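Local coordinates for protein Nsp15 (Middle East respiratory syndrome-related coronavirus, PDB 5YVD) that probably cleaves RNA next to uridylates as a coronavirus endoribonuclease of the EndoU family, assembled as a hexamer, at residues A[79-84]-A[97-102]; A[13-18]-A[58-63]; A[145-150]-A[172-177]; A[85-90]-A[153-158]. All blocks are in the same frame, centred on the assembly; numbering follows the deposited sequence.

Interaction 1 (A[79-84]-A[97-102]); sequences ICYKFV and ATIGVC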
loop_
_atom_site.group_PDB
_atom_site.type_symbol
_atom_site.label_atom_id
_atom_site.label_comp_id
_atom_site.label_asym_id
_atom_site.label_seq_id
_atom_site.Cartn_x
_atom_site.Cartn_y
_atom_site.Cartn_z
ATOM N N ILE A 79 19.001 8.073 22.052
ATOM C CA ILE A 79 19.592 7.987 20.697
ATOM C C ILE A 79 21.080 7.595 20.775
ATOM O O ILE A 79 21.704 7.717 21.845
ATOM C CB ILE A 79 19.393 9.339 19.996
ATOM C CG1 ILE A 79 19.923 9.340 18.570
ATOM C CG2 ILE A 79 20.049 10.458 20.785
ATOM C CD1 ILE A 79 19.379 10.511 17.767
ATOM N N CYS A 80 21.653 7.088 19.685
ATOM C CA CYS A 80 23.059 6.693 19.721
ATOM C C CYS A 80 23.925 7.672 18.898
ATOM O O CYS A 80 23.450 8.298 17.951
ATOM C CB CYS A 80 23.230 5.250 19.219
ATOM S SG CYS A 80 22.637 3.921 20.313
ATOM N N TYR A 81 25.204 7.791 19.266
ATOM C CA TYR A 81 26.126 8.723 18.624
ATOM C C TYR A 81 27.004 8.052 17.604
ATOM O O TYR A 81 27.951 7.362 17.948
ATOM C CB TYR A 81 27.026 9.388 19.658
ATOM C CG TYR A 81 27.939 10.474 19.096
ATOM C CD1 TYR A 81 29.306 10.247 18.928
ATOM C CD2 TYR A 81 27.435 11.738 18.748
ATOM C CE1 TYR A 81 30.145 11.231 18.437
ATOM C CE2 TYR A 81 28.274 12.731 18.251
ATOM C CZ TYR A 81 29.634 12.474 18.092
ATOM O OH TYR A 81 30.485 13.466 17.619
ATOM N N LYS A 82 26.679 8.283 16.344
ATOM C CA LYS A 82 27.491 7.854 15.214
ATOM C C LYS A 82 27.435 6.357 15.009
ATOM O O LYS A 82 28.243 5.799 14.283
ATOM C CB LYS A 82 28.930 8.369 15.319
ATOM C CG LYS A 82 29.086 9.805 14.838
ATOM C CD LYS A 82 30.529 10.274 15.009
ATOM C CE LYS A 82 30.975 11.179 13.871
ATOM N NZ LYS A 82 30.110 12.386 13.758
ATOM N N PHE A 83 26.442 5.723 15.610
ATOM C CA PHE A 83 26.137 4.346 15.288
ATOM C C PHE A 83 24.657 4.116 15.494
ATOM O O PHE A 83 23.950 4.955 16.003
ATOM C CB PHE A 83 26.981 3.349 16.125
ATOM C CG PHE A 83 26.638 3.322 17.594
ATOM C CD1 PHE A 83 27.173 4.259 18.459
ATOM C CD2 PHE A 83 25.788 2.357 18.111
ATOM C CE1 PHE A 83 26.847 4.245 19.800
ATOM C CE2 PHE A 83 25.467 2.343 19.465
ATOM C CZ PHE A 83 25.997 3.286 20.305
ATOM N N VAL A 84 24.205 2.949 15.093
ATOM C CA VAL A 84 22.805 2.603 15.166
ATOM C C VAL A 84 22.739 1.137 15.539
ATOM O O VAL A 84 23.606 0.347 15.149
ATOM C CB VAL A 84 22.127 2.888 13.810
ATOM C CG1 VAL A 84 22.026 1.634 12.946
ATOM C CG2 VAL A 84 20.780 3.550 14.021
ATOM N N ALA A 97 15.208 8.333 15.733
ATOM C CA ALA A 97 16.144 9.248 15.097
ATOM C C ALA A 97 17.532 8.676 15.220
ATOM O O ALA A 97 17.757 7.744 15.968
ATOM C CB ALA A 97 16.081 10.635 15.734
ATOM N N THR A 98 18.467 9.279 14.500
ATOM C CA THR A 98 19.830 8.807 14.426
ATOM C C THR A 98 20.805 10.017 14.423
ATOM O O THR A 98 20.387 11.176 14.265
ATOM C CB THR A 98 19.953 7.943 13.170
ATOM O OG1 THR A 98 20.933 6.927 13.376
ATOM C CG2 THR A 98 20.331 8.766 11.989
ATOM N N ILE A 99 22.092 9.760 14.649
ATOM C CA ILE A 99 23.112 10.820 14.654
ATOM C C ILE A 99 24.362 10.365 13.912
ATOM O O ILE A 99 25.030 9.401 14.305
ATOM C CB ILE A 99 23.516 11.228 16.073
ATOM C CG1 ILE A 99 22.329 11.866 16.809
ATOM C CG2 ILE A 99 24.671 12.221 16.028
ATOM C CD1 ILE A 99 22.508 11.952 18.305
ATOM N N GLY A 100 24.658 11.067 12.824
ATOM C CA GLY A 100 25.821 10.789 12.031
ATOM C C GLY A 100 25.787 9.417 11.435
ATOM O O GLY A 100 26.814 8.757 11.374
ATOM N N VAL A 101 24.622 8.983 10.972
ATOM C CA VAL A 101 24.509 7.662 10.331
ATOM C C VAL A 101 23.789 7.688 8.976
ATOM O O VAL A 101 24.242 7.052 8.038
ATOM C CB VAL A 101 23.791 6.666 11.263
ATOM C CG1 VAL A 101 23.630 5.320 10.591
ATOM C CG2 VAL A 101 24.569 6.494 12.547
ATOM N N CYS A 102 22.653 8.378 8.893
ATOM C CA CYS A 102 21.838 8.435 7.679
ATOM C C CYS A 102 21.269 9.856 7.583
ATOM O O CYS A 102 20.662 10.356 8.545
ATOM C CB CYS A 102 20.726 7.389 7.756
ATOM S SG CYS A 102 19.387 7.478 6.527
HETATM O O HOH W 1 22.421 6.932 15.778
#

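Interaction 2 (A[13-18]-A[58-63]); sequences GHFIGV and YAKRAV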
loop_
_atom_site.group_PDB
_atom_site.type_symbol
_atom_site.label_atom_id
_atom_site.label_comp_id
_atom_site.label_asym_id
_atom_site.label_seq_id
_atom_site.Cartn_x
_atom_site.Cartn_y
_atom_site.Cartn_z
ATOM N N GLY A 13 28.105 -8.162 2.856
ATOM C CA GLY A 13 27.289 -8.613 3.967
ATOM C C GLY A 13 26.587 -7.499 4.715
ATOM O O GLY A 13 25.544 -7.728 5.302
ATOM N N HIS A 14 27.176 -6.308 4.739
ATOM C CA HIS A 14 26.561 -5.144 5.379
ATOM C C HIS A 14 27.224 -3.865 4.847
ATOM O O HIS A 14 27.982 -3.925 3.898
ATOM C CB HIS A 14 26.632 -5.234 6.909
ATOM C CG HIS A 14 28.016 -5.165 7.461
ATOM N ND1 HIS A 14 28.394 -4.229 8.400
ATOM C CD2 HIS A 14 29.111 -5.926 7.221
ATOM C CE1 HIS A 14 29.668 -4.410 8.703
ATOM N NE2 HIS A 14 30.125 -5.432 8.003
ATOM N N PHE A 15 26.932 -2.714 5.413
ATOM C CA PHE A 15 27.554 -1.524 4.892
ATOM C C PHE A 15 28.978 -1.281 5.429
ATOM O O PHE A 15 29.170 -1.095 6.631
ATOM C CB PHE A 15 26.681 -0.305 5.172
ATOM C CG PHE A 15 27.209 0.918 4.562
ATOM C CD1 PHE A 15 27.161 1.077 3.189
ATOM C CD2 PHE A 15 27.809 1.889 5.343
ATOM C CE1 PHE A 15 27.680 2.231 2.592
ATOM C CE2 PHE A 15 28.335 3.027 4.770
ATOM C CZ PHE A 15 28.271 3.199 3.387
ATOM N N ILE A 16 29.972 -1.250 4.559
ATOM C CA ILE A 16 31.319 -0.882 5.005
ATOM C C ILE A 16 31.976 0.236 4.177
ATOM O O ILE A 16 33.168 0.456 4.301
ATOM C CB ILE A 16 32.260 -2.107 5.053
ATOM C CG1 ILE A 16 32.528 -2.657 3.645
ATOM C CG2 ILE A 16 31.680 -3.200 5.945
ATOM C CD1 ILE A 16 33.762 -3.530 3.562
ATOM N N GLY A 17 31.202 0.927 3.335
ATOM C CA GLY A 17 31.714 2.068 2.547
ATOM C C GLY A 17 32.425 1.727 1.239
ATOM O O GLY A 17 32.989 2.595 0.605
ATOM N N VAL A 18 32.383 0.474 0.814
ATOM C CA VAL A 18 32.954 0.080 -0.467
ATOM C C VAL A 18 32.146 0.675 -1.618
ATOM O O VAL A 18 30.957 0.897 -1.481
ATOM C CB VAL A 18 33.000 -1.451 -0.566
ATOM C CG1 VAL A 18 32.820 -1.944 -1.983
ATOM C CG2 VAL A 18 34.312 -1.953 0.016
ATOM N N TYR A 58 19.254 -0.672 8.719
ATOM C CA TYR A 58 19.604 -2.083 8.737
ATOM C C TYR A 58 21.029 -2.342 8.236
ATOM O O TYR A 58 21.833 -2.941 8.938
ATOM C CB TYR A 58 18.624 -2.887 7.906
ATOM C CG TYR A 58 18.992 -4.333 7.835
ATOM C CD1 TYR A 58 19.341 -4.935 6.618
ATOM C CD2 TYR A 58 19.024 -5.097 8.978
ATOM C CE1 TYR A 58 19.699 -6.261 6.557
ATOM C CE2 TYR A 58 19.383 -6.422 8.930
ATOM C CZ TYR A 58 19.718 -6.993 7.728
ATOM O OH TYR A 58 20.047 -8.312 7.729
ATOM N N ALA A 59 21.349 -1.901 7.031
ATOM C CA ALA A 59 22.685 -2.176 6.492
ATOM C C ALA A 59 23.796 -1.514 7.282
ATOM O O ALA A 59 24.916 -2.014 7.311
ATOM C CB ALA A 59 22.787 -1.760 5.038
ATOM N N LYS A 60 23.492 -0.413 7.924
ATOM C CA LYS A 60 24.464 0.308 8.685
ATOM C C LYS A 60 24.493 -0.149 10.123
ATOM O O LYS A 60 25.252 0.340 10.902
ATOM C CB LYS A 60 24.185 1.793 8.569
ATOM C CG LYS A 60 24.814 2.418 7.349
ATOM C CD LYS A 60 24.054 3.614 6.850
ATOM C CE LYS A 60 24.901 4.490 5.961
ATOM N NZ LYS A 60 24.615 5.925 6.168
ATOM N N ARG A 61 23.666 -1.113 10.467
ATOM C CA ARG A 61 23.631 -1.652 11.814
ATOM C C ARG A 61 25.014 -1.847 12.325
ATOM O O ARG A 61 25.889 -2.168 11.581
ATOM C CB ARG A 61 22.864 -2.965 11.837
ATOM C CG ARG A 61 23.701 -4.218 11.782
ATOM C CD ARG A 61 22.904 -5.421 11.325
ATOM N NE ARG A 61 22.881 -5.458 9.886
ATOM C CZ ARG A 61 23.100 -6.527 9.147
ATOM N NH1 ARG A 61 23.323 -7.695 9.681
ATOM N NH2 ARG A 61 23.078 -6.409 7.849
ATOM N N ALA A 62 25.221 -1.638 13.604
ATOM C CA ALA A 62 26.517 -1.852 14.191
ATOM C C ALA A 62 26.789 -3.285 14.535
ATOM O O ALA A 62 26.148 -3.822 15.379
ATOM C CB ALA A 62 26.636 -1.032 15.427
ATOM N N VAL A 63 27.794 -3.871 13.917
ATOM C CA VAL A 63 28.070 -5.279 14.072
ATOM C C VAL A 63 29.069 -5.540 15.184
ATOM O O VAL A 63 30.233 -5.837 14.943
ATOM C CB VAL A 63 28.552 -5.870 12.759
ATOM C CG1 VAL A 63 28.705 -7.398 12.878
ATOM C CG2 VAL A 63 27.533 -5.520 11.704
#

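Interaction 3 (A[145-150]-A[172-177]); sequences YPCMVG and KFYLYK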
loop_
_atom_site.group_PDB
_atom_site.type_symbol
_atom_site.label_atom_id
_atom_site.label_comp_id
_atom_site.label_asym_id
_atom_site.label_seq_id
_atom_site.Cartn_x
_atom_site.Cartn_y
_atom_site.Cartn_z
ATOM N N TYR A 145 35.919 6.838 37.527
ATOM C CA TYR A 145 34.602 7.468 37.599
ATOM C C TYR A 145 33.568 6.461 38.137
ATOM O O TYR A 145 33.782 5.232 38.064
ATOM C CB TYR A 145 34.190 7.998 36.228
ATOM C CG TYR A 145 35.135 9.027 35.661
ATOM C CD1 TYR A 145 35.183 10.313 36.187
ATOM C CD2 TYR A 145 35.977 8.725 34.599
ATOM C CE1 TYR A 145 36.040 11.275 35.676
ATOM C CE2 TYR A 145 36.847 9.684 34.073
ATOM C CZ TYR A 145 36.875 10.964 34.623
ATOM O OH TYR A 145 37.738 11.933 34.144
ATOM N N PRO A 146 32.448 6.966 38.683
ATOM C CA PRO A 146 31.420 6.056 39.193
ATOM C C PRO A 146 30.859 5.216 38.065
ATOM O O PRO A 146 30.534 5.749 36.998
ATOM C CB PRO A 146 30.344 6.997 39.757
ATOM C CG PRO A 146 30.971 8.350 39.835
ATOM C CD PRO A 146 32.010 8.372 38.750
ATOM N N CYS A 147 30.730 3.916 38.301
ATOM C CA CYS A 147 30.520 2.986 37.210
ATOM C C CYS A 147 29.530 1.898 37.539
ATOM O O CYS A 147 29.708 1.182 38.502
ATOM C CB CYS A 147 31.858 2.351 36.844
ATOM S SG CYS A 147 31.718 0.844 35.879
ATOM N N MET A 148 28.501 1.768 36.708
ATOM C CA MET A 148 27.641 0.599 36.718
ATOM C C MET A 148 28.312 -0.532 35.915
ATOM O O MET A 148 28.648 -0.360 34.751
ATOM C CB MET A 148 26.309 0.930 36.077
ATOM C CG MET A 148 25.601 2.154 36.622
ATOM S SD MET A 148 24.529 2.936 35.383
ATOM C CE MET A 148 23.435 3.754 36.544
ATOM N N VAL A 149 28.509 -1.689 36.537
ATOM C CA VAL A 149 29.143 -2.813 35.875
ATOM C C VAL A 149 28.076 -3.756 35.420
ATOM O O VAL A 149 27.368 -4.337 36.241
ATOM C CB VAL A 149 30.062 -3.589 36.825
ATOM C CG1 VAL A 149 30.685 -4.792 36.105
ATOM C CG2 VAL A 149 31.123 -2.655 37.389
ATOM N N GLY A 150 27.983 -3.950 34.114
ATOM C CA GLY A 150 26.918 -4.764 33.546
ATOM C C GLY A 150 26.959 -6.231 33.942
ATOM O O GLY A 150 27.862 -6.663 34.642
ATOM N N LYS A 172 31.434 -7.976 29.240
ATOM C CA LYS A 172 31.365 -7.187 30.459
ATOM C C LYS A 172 31.495 -5.717 30.093
ATOM O O LYS A 172 32.579 -5.251 29.687
ATOM C CB LYS A 172 32.452 -7.614 31.455
ATOM C CG LYS A 172 32.402 -6.860 32.788
ATOM C CD LYS A 172 31.847 -7.669 33.945
ATOM C CE LYS A 172 30.523 -8.336 33.655
ATOM N NZ LYS A 172 30.038 -8.924 34.922
ATOM N N PHE A 173 30.394 -4.987 30.240
ATOM C CA PHE A 173 30.403 -3.576 29.889
ATOM C C PHE A 173 30.414 -2.719 31.135
ATOM O O PHE A 173 29.821 -3.081 32.147
ATOM C CB PHE A 173 29.253 -3.213 28.938
ATOM C CG PHE A 173 29.464 -3.719 27.536
ATOM C CD1 PHE A 173 28.899 -4.933 27.119
ATOM C CD2 PHE A 173 30.266 -3.013 26.646
ATOM C CE1 PHE A 173 29.105 -5.409 25.832
ATOM C CE2 PHE A 173 30.475 -3.480 25.351
ATOM C CZ PHE A 173 29.900 -4.678 24.943
ATOM N N TYR A 174 31.151 -1.615 31.052
ATOM C CA TYR A 174 31.244 -0.643 32.112
ATOM C C TYR A 174 30.493 0.545 31.554
ATOM O O TYR A 174 30.806 1.064 30.476
ATOM C CB TYR A 174 32.711 -0.344 32.457
ATOM C CG TYR A 174 33.453 -1.594 32.882
ATOM C CD1 TYR A 174 33.353 -2.082 34.178
ATOM C CD2 TYR A 174 34.224 -2.328 31.971
ATOM C CE1 TYR A 174 34.024 -3.239 34.572
ATOM C CE2 TYR A 174 34.894 -3.492 32.357
ATOM C CZ TYR A 174 34.788 -3.939 33.665
ATOM O OH TYR A 174 35.430 -5.089 34.063
ATOM N N LEU A 175 29.476 0.937 32.304
ATOM C CA LEU A 175 28.412 1.796 31.847
ATOM C C LEU A 175 28.376 3.058 32.670
ATOM O O LEU A 175 28.295 2.992 33.901
ATOM C CB LEU A 175 27.098 1.056 32.044
ATOM C CG LEU A 175 26.935 -0.137 31.102
ATOM C CD1 LEU A 175 26.056 -1.189 31.744
ATOM C CD2 LEU A 175 26.364 0.301 29.761
ATOM N N TYR A 176 28.426 4.208 32.006
ATOM C CA TYR A 176 28.464 5.483 32.721
ATOM C C TYR A 176 27.282 6.323 32.329
ATOM O O TYR A 176 26.783 6.238 31.219
ATOM C CB TYR A 176 29.774 6.225 32.440
ATOM C CG TYR A 176 30.985 5.403 32.796
ATOM C CD1 TYR A 176 31.673 5.629 33.977
ATOM C CD2 TYR A 176 31.419 4.374 31.983
ATOM C CE1 TYR A 176 32.771 4.860 34.344
ATOM C CE2 TYR A 176 32.521 3.601 32.338
ATOM C CZ TYR A 176 33.195 3.853 33.528
ATOM O OH TYR A 176 34.303 3.122 33.904
ATOM N N LYS A 177 26.816 7.124 33.262
ATOM C CA LYS A 177 25.756 8.060 32.964
ATOM C C LYS A 177 26.108 9.409 33.540
ATOM O O LYS A 177 26.625 9.500 34.658
ATOM C CB LYS A 177 24.420 7.564 33.526
ATOM C CG LYS A 177 23.264 8.451 33.149
ATOM C CD LYS A 177 21.928 7.803 33.429
ATOM C CE LYS A 177 20.794 8.630 32.845
ATOM N NZ LYS A 177 19.501 8.332 33.509
HETATM O O HOH W 2 28.224 6.637 36.219
#

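Interaction 4 (A[85-90]-A[153-158]); sequences LWDYER and YAYFNG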
loop_
_atom_site.group_PDB
_atom_site.type_symbol
_atom_site.label_atom_id
_atom_site.label_comp_id
_atom_site.label_asym_id
_atom_site.label_seq_id
_atom_site.Cartn_x
_atom_site.Cartn_y
_atom_site.Cartn_z
ATOM N N LEU A 85 21.736 0.789 16.330
ATOM C CA LEU A 85 21.646 -0.536 16.908
ATOM C C LEU A 85 20.422 -1.234 16.382
ATOM O O LEU A 85 19.307 -0.709 16.528
ATOM C CB LEU A 85 21.569 -0.422 18.417
ATOM C CG LEU A 85 22.870 -0.049 19.146
ATOM C CD1 LEU A 85 22.617 0.014 20.648
ATOM C CD2 LEU A 85 23.995 -1.041 18.876
ATOM N N TRP A 86 20.626 -2.403 15.762
ATOM C CA TRP A 86 19.516 -3.210 15.214
ATOM C C TRP A 86 18.983 -4.161 16.266
ATOM O O TRP A 86 19.765 -4.852 16.923
ATOM C CB TRP A 86 19.948 -3.999 13.974
ATOM C CG TRP A 86 18.805 -4.551 13.146
ATOM C CD1 TRP A 86 18.463 -5.868 12.981
ATOM C CD2 TRP A 86 17.872 -3.801 12.350
ATOM N NE1 TRP A 86 17.380 -5.982 12.126
ATOM C CE2 TRP A 86 16.995 -4.733 11.732
ATOM C CE3 TRP A 86 17.694 -2.437 12.091
ATOM C CZ2 TRP A 86 15.955 -4.341 10.889
ATOM C CZ3 TRP A 86 16.649 -2.047 11.211
ATOM C CH2 TRP A 86 15.802 -2.996 10.638
ATOM N N ASP A 87 17.659 -4.154 16.433
ATOM C CA ASP A 87 16.943 -5.146 17.238
ATOM C C ASP A 87 16.326 -6.254 16.335
ATOM O O ASP A 87 15.357 -6.012 15.577
ATOM C CB ASP A 87 15.863 -4.455 18.071
ATOM C CG ASP A 87 15.108 -5.428 18.970
ATOM O OD1 ASP A 87 14.903 -6.577 18.544
ATOM O OD2 ASP A 87 14.702 -5.040 20.081
ATOM N N TYR A 88 16.873 -7.464 16.437
ATOM C CA TYR A 88 16.556 -8.506 15.471
ATOM C C TYR A 88 15.204 -9.159 15.743
ATOM O O TYR A 88 14.546 -9.651 14.835
ATOM C CB TYR A 88 17.646 -9.578 15.429
ATOM C CG TYR A 88 18.954 -9.146 14.797
ATOM C CD1 TYR A 88 19.770 -8.206 15.411
ATOM C CD2 TYR A 88 19.394 -9.698 13.605
ATOM C CE1 TYR A 88 20.981 -7.823 14.847
ATOM C CE2 TYR A 88 20.604 -9.311 13.031
ATOM C CZ TYR A 88 21.404 -8.378 13.662
ATOM O OH TYR A 88 22.629 -7.974 13.118
ATOM N N GLU A 89 14.777 -9.182 16.985
ATOM C CA GLU A 89 13.472 -9.721 17.274
ATOM C C GLU A 89 12.453 -8.784 16.628
ATOM O O GLU A 89 11.563 -9.238 15.933
ATOM C CB GLU A 89 13.258 -9.805 18.778
ATOM C CG GLU A 89 11.909 -10.374 19.217
ATOM C CD GLU A 89 11.560 -9.991 20.663
ATOM O OE1 GLU A 89 12.165 -9.034 21.195
ATOM O OE2 GLU A 89 10.681 -10.637 21.271
ATOM N N ARG A 90 12.591 -7.479 16.841
ATOM C CA ARG A 90 11.586 -6.529 16.314
ATOM C C ARG A 90 11.803 -6.236 14.849
ATOM O O ARG A 90 10.871 -5.828 14.181
ATOM C CB ARG A 90 11.579 -5.193 17.075
ATOM C CG ARG A 90 11.364 -5.322 18.562
ATOM C CD ARG A 90 11.154 -3.968 19.198
ATOM N NE ARG A 90 12.370 -3.149 19.145
ATOM C CZ ARG A 90 12.498 -1.952 18.571
ATOM N NH1 ARG A 90 11.487 -1.346 17.964
ATOM N NH2 ARG A 90 13.664 -1.346 18.630
ATOM N N TYR A 153 26.365 -11.161 30.519
ATOM C CA TYR A 153 25.913 -11.415 29.176
ATOM C C TYR A 153 25.692 -10.113 28.413
ATOM O O TYR A 153 25.669 -9.030 28.989
ATOM C CB TYR A 153 24.619 -12.175 29.229
ATOM C CG TYR A 153 23.478 -11.347 29.801
ATOM C CD1 TYR A 153 23.164 -11.415 31.160
ATOM C CD2 TYR A 153 22.711 -10.499 28.983
ATOM C CE1 TYR A 153 22.128 -10.667 31.695
ATOM C CE2 TYR A 153 21.670 -9.747 29.509
ATOM C CZ TYR A 153 21.378 -9.829 30.871
ATOM O OH TYR A 153 20.330 -9.093 31.430
ATOM N N ALA A 154 25.480 -10.240 27.111
ATOM C CA ALA A 154 25.305 -9.093 26.222
ATOM C C ALA A 154 24.622 -9.551 24.927
ATOM O O ALA A 154 24.435 -10.743 24.691
ATOM C CB ALA A 154 26.663 -8.453 25.920
ATOM N N TYR A 155 24.261 -8.599 24.088
ATOM C CA TYR A 155 23.550 -8.890 22.869
ATOM C C TYR A 155 24.536 -8.815 21.720
ATOM O O TYR A 155 25.348 -7.909 21.695
ATOM C CB TYR A 155 22.475 -7.836 22.707
ATOM C CG TYR A 155 21.467 -8.068 21.613
ATOM C CD1 TYR A 155 21.658 -7.562 20.324
ATOM C CD2 TYR A 155 20.291 -8.744 21.881
ATOM C CE1 TYR A 155 20.693 -7.736 19.343
ATOM C CE2 TYR A 155 19.336 -8.937 20.901
ATOM C CZ TYR A 155 19.532 -8.435 19.643
ATOM O OH TYR A 155 18.548 -8.651 18.715
ATOM N N PHE A 156 24.482 -9.763 20.786
ATOM C CA PHE A 156 25.326 -9.697 19.579
ATOM C C PHE A 156 24.641 -10.336 18.355
ATOM O O PHE A 156 24.310 -11.527 18.379
ATOM C CB PHE A 156 26.699 -10.345 19.849
ATOM C CG PHE A 156 27.656 -10.291 18.679
ATOM C CD1 PHE A 156 27.898 -9.096 18.000
ATOM C CD2 PHE A 156 28.349 -11.434 18.276
ATOM C CE1 PHE A 156 28.782 -9.057 16.941
ATOM C CE2 PHE A 156 29.239 -11.399 17.216
ATOM C CZ PHE A 156 29.457 -10.213 16.550
ATOM N N ASN A 157 24.419 -9.536 17.301
ATOM C CA ASN A 157 23.780 -10.007 16.066
ATOM C C ASN A 157 22.467 -10.817 16.285
ATOM O O ASN A 157 22.208 -11.789 15.582
ATOM C CB ASN A 157 24.770 -10.848 15.242
ATOM C CG ASN A 157 26.002 -10.069 14.793
ATOM O OD1 ASN A 157 26.014 -8.833 14.743
ATOM N ND2 ASN A 157 27.054 -10.800 14.449
ATOM N N GLY A 158 21.648 -10.423 17.251
ATOM C CA GLY A 158 20.426 -11.155 17.553
ATOM C C GLY A 158 20.493 -12.136 18.721
ATOM O O GLY A 158 19.453 -12.505 19.266
HETATM O O HOH W 3 24.521 -6.680 14.332
#

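Interaction 1 (A[79-84]-A[97-102])
Cys80 and Phe83 on one segment and Thr98 and Ile99 on the other all grip one water. It donates to Cys80 O at 2.8 Å and to Phe83 O, while accepting from Thr98 OG1 at 2.8 Å and from Ile99 N at 3.1 Å. With two bonds given and two received, the water fills the gap between Cys80 O and Ile99 N, which do not bond directly. The direct link, Lys82 N to Ile99 O at 2.9 Å, is bent (129°) and weak. Lys82 and Gly100 pass closely here, both with positive phi; that conformation comes easily to glycine, and it lets each chain turn sharply. In the fold, 79-80 is one of the two outer strands of the middle domain's mixed sheet, with Ile79 and Tyr81 bonded through their backbones to Cys116 of strand 115-118, and the loop 97-102 lies against this edge. The two branches of Ile99 let one residue touch both Ile79 and Tyr81. The CD1 end of Ile79 meets Ile99 CG1 at 3.4 Å, the two side chains crossing at about a right angle. With CG1 anti to its own carbonyl carbon (chi1 -65°), Ile99 leaves CG2 to touch Tyr81 CD2 at 3.9 Å. Farther along, Val84 CG2 lies against Thr98 OG1, and Val101 CG2 sits 3.7 Å from Phe83 N.

Interaction 2 (A[13-18]-A[58-63])
Phe15 and Ala59 form the tight part of this contact. Phe15 N donates to Ala59 O at 2.9 Å, nearly straight at 159°, although the donor stands above the carbonyl plane. The small Ala59 lets the chain come this close: its CB lies 4.2 Å from Phe15 CB and also packs on Ile5 and Val9 of helix 2-12. The Phe15 ring then runs alongside Lys60. CG anti to the backbone N (chi1 -175°) carries the ring out beside the lysine chain, whose CE lies over one face, 4.2 Å from the ring centroid, as a CH-pi contact. Gly17 N lies over the other face. Lys60 NZ is too far from the ring for more than a weak cation-pi attraction and makes a salt bridge with Glu56.

The His14 side is looser in its bonding, held by van der Waals touches alone. Val63 CG2 meets His14 ND1 at 3.7 Å, and Arg61 NH2 comes only to 3.9 Å from His14 CB. The second subunit closes over this side with Ala287 against His14 and Phe285 against Val63, in keeping with the oligomerisation role of this N-terminal region. Arg61 NE and Arg61 N reach Tyr58 O from opposite faces of its plane, NE at 2.9 Å. The single hydrogen bond between the segments thus probably sets their backbone register, while Phe15 and the nonpolar part of Lys60 pack without a specific polar tie, and the charges are left to partners elsewhere: Glu56 and, weakly, Glu263 of the second subunit.

Interaction 3 (A[145-150]-A[172-177])
Lys172 folds back over Val149 and Gly150. From CB the chain sets out with CG anti to the backbone N (chi1 -178°); neither atom touches the other segment closely, and bends at chi2 and chi3 bring CD onto Val149 CG1 at 3.8 Å. CE passes Gly150 O, and NZ makes a weak bond to that oxygen at 3.2 Å; its stronger partner is Asp152, in a salt bridge. Between the backbones runs a short antiparallel ladder. Met148 and Leu175 are the hydrogen-bonded pair, with Leu175 N to Met148 O at 2.9 Å and the return bond slightly longer. Gly150 N continues the ladder to Phe173 O at 2.8 Å, nearly straight at 167°. This places 148-149 at an outer edge of the middle domain's mixed sheet, next to strand 174-178, which strand 134-138 flanks beyond. Met148 and Leu175 share one face, where Leu175 CD1 also approaches Gly150 CA. On the other face Val149 lies beside Tyr174, pointing the same way. Cys147, small and polarisable, fits between two tyrosines: SG is at the edge of the Tyr174 ring, 5.1 Å from its centroid, and CB lies 3.7 Å from Tyr176 CE1. Tyr176 OH is hydrogen-bonded to Ile142 N, which probably helps hold the ring against Cys147 and Pro146. Past the ladder a water donates to Pro146 O and accepts a weak bond from Lys177 N.

Interaction 4 (A[85-90]-A[153-158])
The backbones of Tyr88 and Gly158 come nearest here, their CA atoms 5.1 Å apart. After the strand 86-87, residues 88-90 adopt helical angles without the regular bonds, while Asn157 and Gly158 both have positive phi and form a type I′ turn between strands 153-156 and 159-162. Asn-Gly is well suited to this: asparagine tolerates the left-handed conformation, and glycine takes the more extreme one at 158. The turn's peptide lies flat-on to Tyr88, with Asn157 C 3.6 Å above one face of the ring; Trp86 CD1 lies over the opposite face. Tyr88 N donates to Tyr155 OH at 3.1 Å (162°), so a tyrosine's length and hydroxyl bridge the gap. A water in the Tyr88 ring plane links Tyr88 OH to Asn157 OD1, to which it donates at 2.7 Å. Asp87 probably steadies the bend that follows strand 86-87: OD1 accepts from Arg90 N at 3.0 Å, an Asx motif, and OD2 forms a salt bridge with Arg90 NE. Asn157 ND2 bonds to Thr278 of the second subunit. Around the contact, Tyr155 meets Phe69 of helix 69-74 edge-to-face and packs on Ile160 of strand 159-162, while Trp86 meets Tyr58 of helix 51-59.

How the interactions relate
All four contacts are partly buried, but interaction 4 lies nearest the chain's centre and interaction 2 farthest from it. Interactions 1 and 3 involve the two outermost strands of one mixed sheet. Interaction 3 is a regular backbone ladder, whereas interaction 1 replaces most such pairing with water and aliphatic packing. Rings serve differently: a lysine chain lies over one in interaction 2, a peptide in interaction 4, and sulfur sits beside them in interaction 3. Interactions 2 and 4 both reach the second subunit and touch where Val63 packs on Asn157. The run 79-90 carries interaction 1 directly into interaction 4, and Val84 O with Ala62 N probably ties interaction 1 to interaction 2. Phe173 against Ala154 joins interactions 3 and 4.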